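Local coordinates for protein pectate lyase/Amb allergen (Acidovorax citrulli, PDB 4HWV) that probably cleaves pectate as a calcium-binding, secreted lyase of polysaccharide lyase family 1, built on a right-handed parallel beta-helix, at residues P312-R320 against D410-E419. Numbering follows the deposited sequence. Where two conformers were deposited one is given.
Sequences PGADSGNPR and DCAALFSASE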
loop_
_atom_site.group_PDB
_atom_site.type_symbol
_atom_site.label_atom_id
_atom_site.label_comp_id
_atom_site.label_asym_id
_atom_site.label_seq_id
_atom_site.Cartn_x
_atom_site.Cartn_y
_atom_site.Cartn_z
ATOM N N PRO A 312 6.630 -15.896 34.761
ATOM C CA PRO A 312 7.088 -14.774 35.588
ATOM C C PRO A 312 8.589 -14.821 35.808
ATOM O O PRO A 312 9.189 -15.892 35.877
ATOM C CB PRO A 312 6.356 -14.983 36.922
ATOM C CG PRO A 312 6.067 -16.478 36.976
ATOM C CD PRO A 312 5.878 -16.904 35.534
ATOM N N GLY A 313 9.193 -13.652 35.922
ATOM C CA GLY A 313 10.619 -13.581 36.163
ATOM C C GLY A 313 11.105 -12.159 36.066
ATOM O O GLY A 313 10.505 -11.323 35.382
ATOM N N ALA A 314 12.200 -11.875 36.750
ATOM C CA ALA A 314 12.714 -10.515 36.814
ATOM C C ALA A 314 13.096 -9.947 35.449
ATOM O O ALA A 314 13.030 -8.754 35.235
ATOM C CB ALA A 314 13.915 -10.438 37.751
ATOM N N ASP A 315 13.495 -10.820 34.539
ATOM C CA ASP A 315 13.920 -10.410 33.201
ATOM C C ASP A 315 12.752 -10.077 32.275
ATOM O O ASP A 315 12.646 -8.961 31.782
ATOM C CB ASP A 315 14.768 -11.504 32.537
ATOM C CG ASP A 315 16.064 -11.779 33.270
ATOM O OD1 ASP A 315 16.018 -12.234 34.431
ATOM O OD2 ASP A 315 17.143 -11.563 32.682
ATOM N N SER A 316 11.867 -11.038 32.039
ATOM C CA SER A 316 10.874 -10.892 30.980
ATOM C C SER A 316 9.402 -11.034 31.395
ATOM O O SER A 316 8.507 -10.873 30.570
ATOM C CB SER A 316 11.185 -11.851 29.823
ATOM O OG SER A 316 11.212 -13.190 30.273
ATOM N N GLY A 317 9.141 -11.315 32.661
ATOM C CA GLY A 317 7.764 -11.406 33.140
ATOM C C GLY A 317 7.680 -10.747 34.499
ATOM O O GLY A 317 7.393 -11.395 35.516
ATOM N N ASN A 318 7.907 -9.435 34.507
ATOM C CA ASN A 318 8.160 -8.705 35.736
ATOM C C ASN A 318 7.048 -7.695 35.976
ATOM O O ASN A 318 6.921 -6.732 35.222
ATOM C CB ASN A 318 9.525 -8.009 35.626
ATOM C CG ASN A 318 9.965 -7.337 36.908
ATOM O OD1 ASN A 318 9.146 -6.931 37.741
ATOM N ND2 ASN A 318 11.284 -7.220 37.082
ATOM N N PRO A 319 6.227 -7.927 37.016
ATOM C CA PRO A 319 5.089 -7.039 37.285
ATOM C C PRO A 319 5.477 -5.684 37.861
ATOM O O PRO A 319 4.589 -4.904 38.196
ATOM C CB PRO A 319 4.263 -7.828 38.301
ATOM C CG PRO A 319 5.267 -8.647 39.034
ATOM C CD PRO A 319 6.315 -9.026 38.001
ATOM N N ARG A 320 6.776 -5.416 37.971
ATOM C CA ARG A 320 7.269 -4.084 38.355
ATOM C C ARG A 320 7.667 -3.246 37.139
ATOM O O ARG A 320 8.021 -2.075 37.262
ATOM C CB ARG A 320 8.419 -4.234 39.353
ATOM C CG ARG A 320 7.958 -5.013 40.575
ATOM C CD ARG A 320 9.057 -5.433 41.528
ATOM N NE ARG A 320 8.448 -6.142 42.648
ATOM C CZ ARG A 320 9.104 -6.932 43.495
ATOM N NH1 ARG A 320 10.407 -7.124 43.343
ATOM N NH2 ARG A 320 8.443 -7.542 44.481
ATOM N N ASP A 410 3.423 -19.300 40.522
ATOM C CA ASP A 410 4.866 -19.173 40.276
ATOM C C ASP A 410 5.333 -17.726 40.539
ATOM O O ASP A 410 6.371 -17.467 41.160
ATOM C CB ASP A 410 5.202 -19.578 38.832
ATOM C CG ASP A 410 4.974 -21.067 38.550
ATOM O OD1 ASP A 410 4.796 -21.854 39.506
ATOM O OD2 ASP A 410 4.982 -21.447 37.350
ATOM N N CYS A 411 4.516 -16.793 40.097
ATOM C CA CYS A 411 4.802 -15.378 40.188
ATOM C C CYS A 411 4.914 -14.914 41.634
ATOM O O CYS A 411 5.790 -14.115 41.975
ATOM C CB CYS A 411 3.667 -14.640 39.486
ATOM S SG CYS A 411 3.858 -12.880 39.391
ATOM N N ALA A 412 4.015 -15.394 42.485
ATOM C CA ALA A 412 3.954 -14.891 43.847
ATOM C C ALA A 412 5.234 -15.190 44.621
ATOM O O ALA A 412 5.633 -14.406 45.482
ATOM C CB ALA A 412 2.738 -15.456 44.575
ATOM N N ALA A 413 5.870 -16.318 44.304
ATOM C CA ALA A 413 7.132 -16.700 44.934
ATOM C C ALA A 413 8.286 -15.787 44.527
ATOM O O ALA A 413 9.270 -15.657 45.252
ATOM C CB ALA A 413 7.460 -18.144 44.599
ATOM N N LEU A 414 8.175 -15.166 43.357
ATOM C CA LEU A 414 9.225 -14.270 42.877
ATOM C C LEU A 414 8.927 -12.820 43.230
ATOM O O LEU A 414 9.846 -12.022 43.427
ATOM C CB LEU A 414 9.408 -14.406 41.362
ATOM C CG LEU A 414 9.896 -15.780 40.891
ATOM C CD1 LEU A 414 9.833 -15.901 39.379
ATOM C CD2 LEU A 414 11.314 -16.042 41.383
ATOM N N PHE A 415 7.643 -12.486 43.310
ATOM C CA PHE A 415 7.212 -11.114 43.558
ATOM C C PHE A 415 6.288 -11.074 44.774
ATOM O O PHE A 415 6.762 -11.175 45.912
ATOM C CB PHE A 415 6.591 -10.518 42.275
ATOM C CG PHE A 415 7.546 -10.520 41.120
ATOM C CD1 PHE A 415 8.554 -9.563 41.034
ATOM C CD2 PHE A 415 7.501 -11.528 40.166
ATOM C CE1 PHE A 415 9.465 -9.587 39.992
ATOM C CE2 PHE A 415 8.410 -11.559 39.116
ATOM C CZ PHE A 415 9.392 -10.585 39.027
ATOM N N SER A 416 4.982 -10.955 44.555
ATOM C CA SER A 416 4.015 -11.056 45.652
ATOM C C SER A 416 2.640 -11.359 45.092
ATOM O O SER A 416 2.403 -11.158 43.910
ATOM C CB SER A 416 3.964 -9.767 46.481
ATOM O OG SER A 416 3.542 -8.672 45.688
ATOM N N ALA A 417 1.734 -11.835 45.936
ATOM C CA ALA A 417 0.385 -12.157 45.474
ATOM C C ALA A 417 -0.312 -10.967 44.816
ATOM O O ALA A 417 -0.888 -11.110 43.738
ATOM C CB ALA A 417 -0.462 -12.698 46.617
ATOM N N SER A 418 -0.251 -9.790 45.439
ATOM C CA SER A 418 -0.919 -8.620 44.865
ATOM C C SER A 418 -0.303 -8.226 43.523
ATOM O O SER A 418 -1.010 -7.884 42.582
ATOM C CB SER A 418 -0.916 -7.432 45.834
ATOM O OG SER A 418 0.401 -7.012 46.155
ATOM N N GLU A 419 1.020 -8.288 43.429
ATOM C CA GLU A 419 1.695 -7.928 42.185
ATOM C C GLU A 419 1.444 -8.950 41.081
ATOM O O GLU A 419 1.638 -8.656 39.909
ATOM C CB GLU A 419 3.192 -7.777 42.408
ATOM C CG GLU A 419 3.566 -6.641 43.331
ATOM C CD GLU A 419 5.062 -6.582 43.566
ATOM O OE1 GLU A 419 5.754 -5.840 42.829
ATOM O OE2 GLU A 419 5.548 -7.282 44.481
HETATM O O HOH W 1 4.537 -4.248 41.026
#
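Phe-415 lies against Pro-319 and Arg-320 where two excursions from the right-handed parallel beta-helix meet, the loop between strands 302-306 and 324-327 and the junction of helices 405-414 and 417-420. With CG anti to the carbonyl carbon (chi1 -59°), the phenyl ring reaches into the 312-320 loop. Phe-415 CB lies 4.0 Å from Pro-319 CG, and the ring carbon Phe-415 CG rests against the same proline. Phe-415 CD1 meets Arg-320 CZ at 3.6 Å, the ring edge standing over the guanidinium face with the two planes perpendicular. CE1 approaches Asn-318 OD1, CD2 and CE2 both pack on Pro-319 CD, and CZ ends beside the Gly-313 carbonyl carbon. Pro-319 CD sits almost on the ring normal, 3.4 Å from the Phe-415 centroid, a CH-pi contact over the face. The loop wall is braced from within: Asn-318 OD1 accepts from Arg-320 N in an Asx turn, while Asn-318 ND2 donates to Ala-314 O. Farther along, Pro-312 CB packs 3.7 Å from Cys-411 CB, next to the Cys-411–Cys-420 disulfide. Arg-320, extended from CG to NE, grips Glu-419 side-on in a nearly coplanar salt bridge, with NE 2.7 Å from OE1. The carboxylate is fixed further by Ser-416, the N-cap of the following helix: Glu-419 OE2 takes Arg-320 NH2 on its syn lone pair and Ser-416 OG, 2.7 Å away, on its anti one.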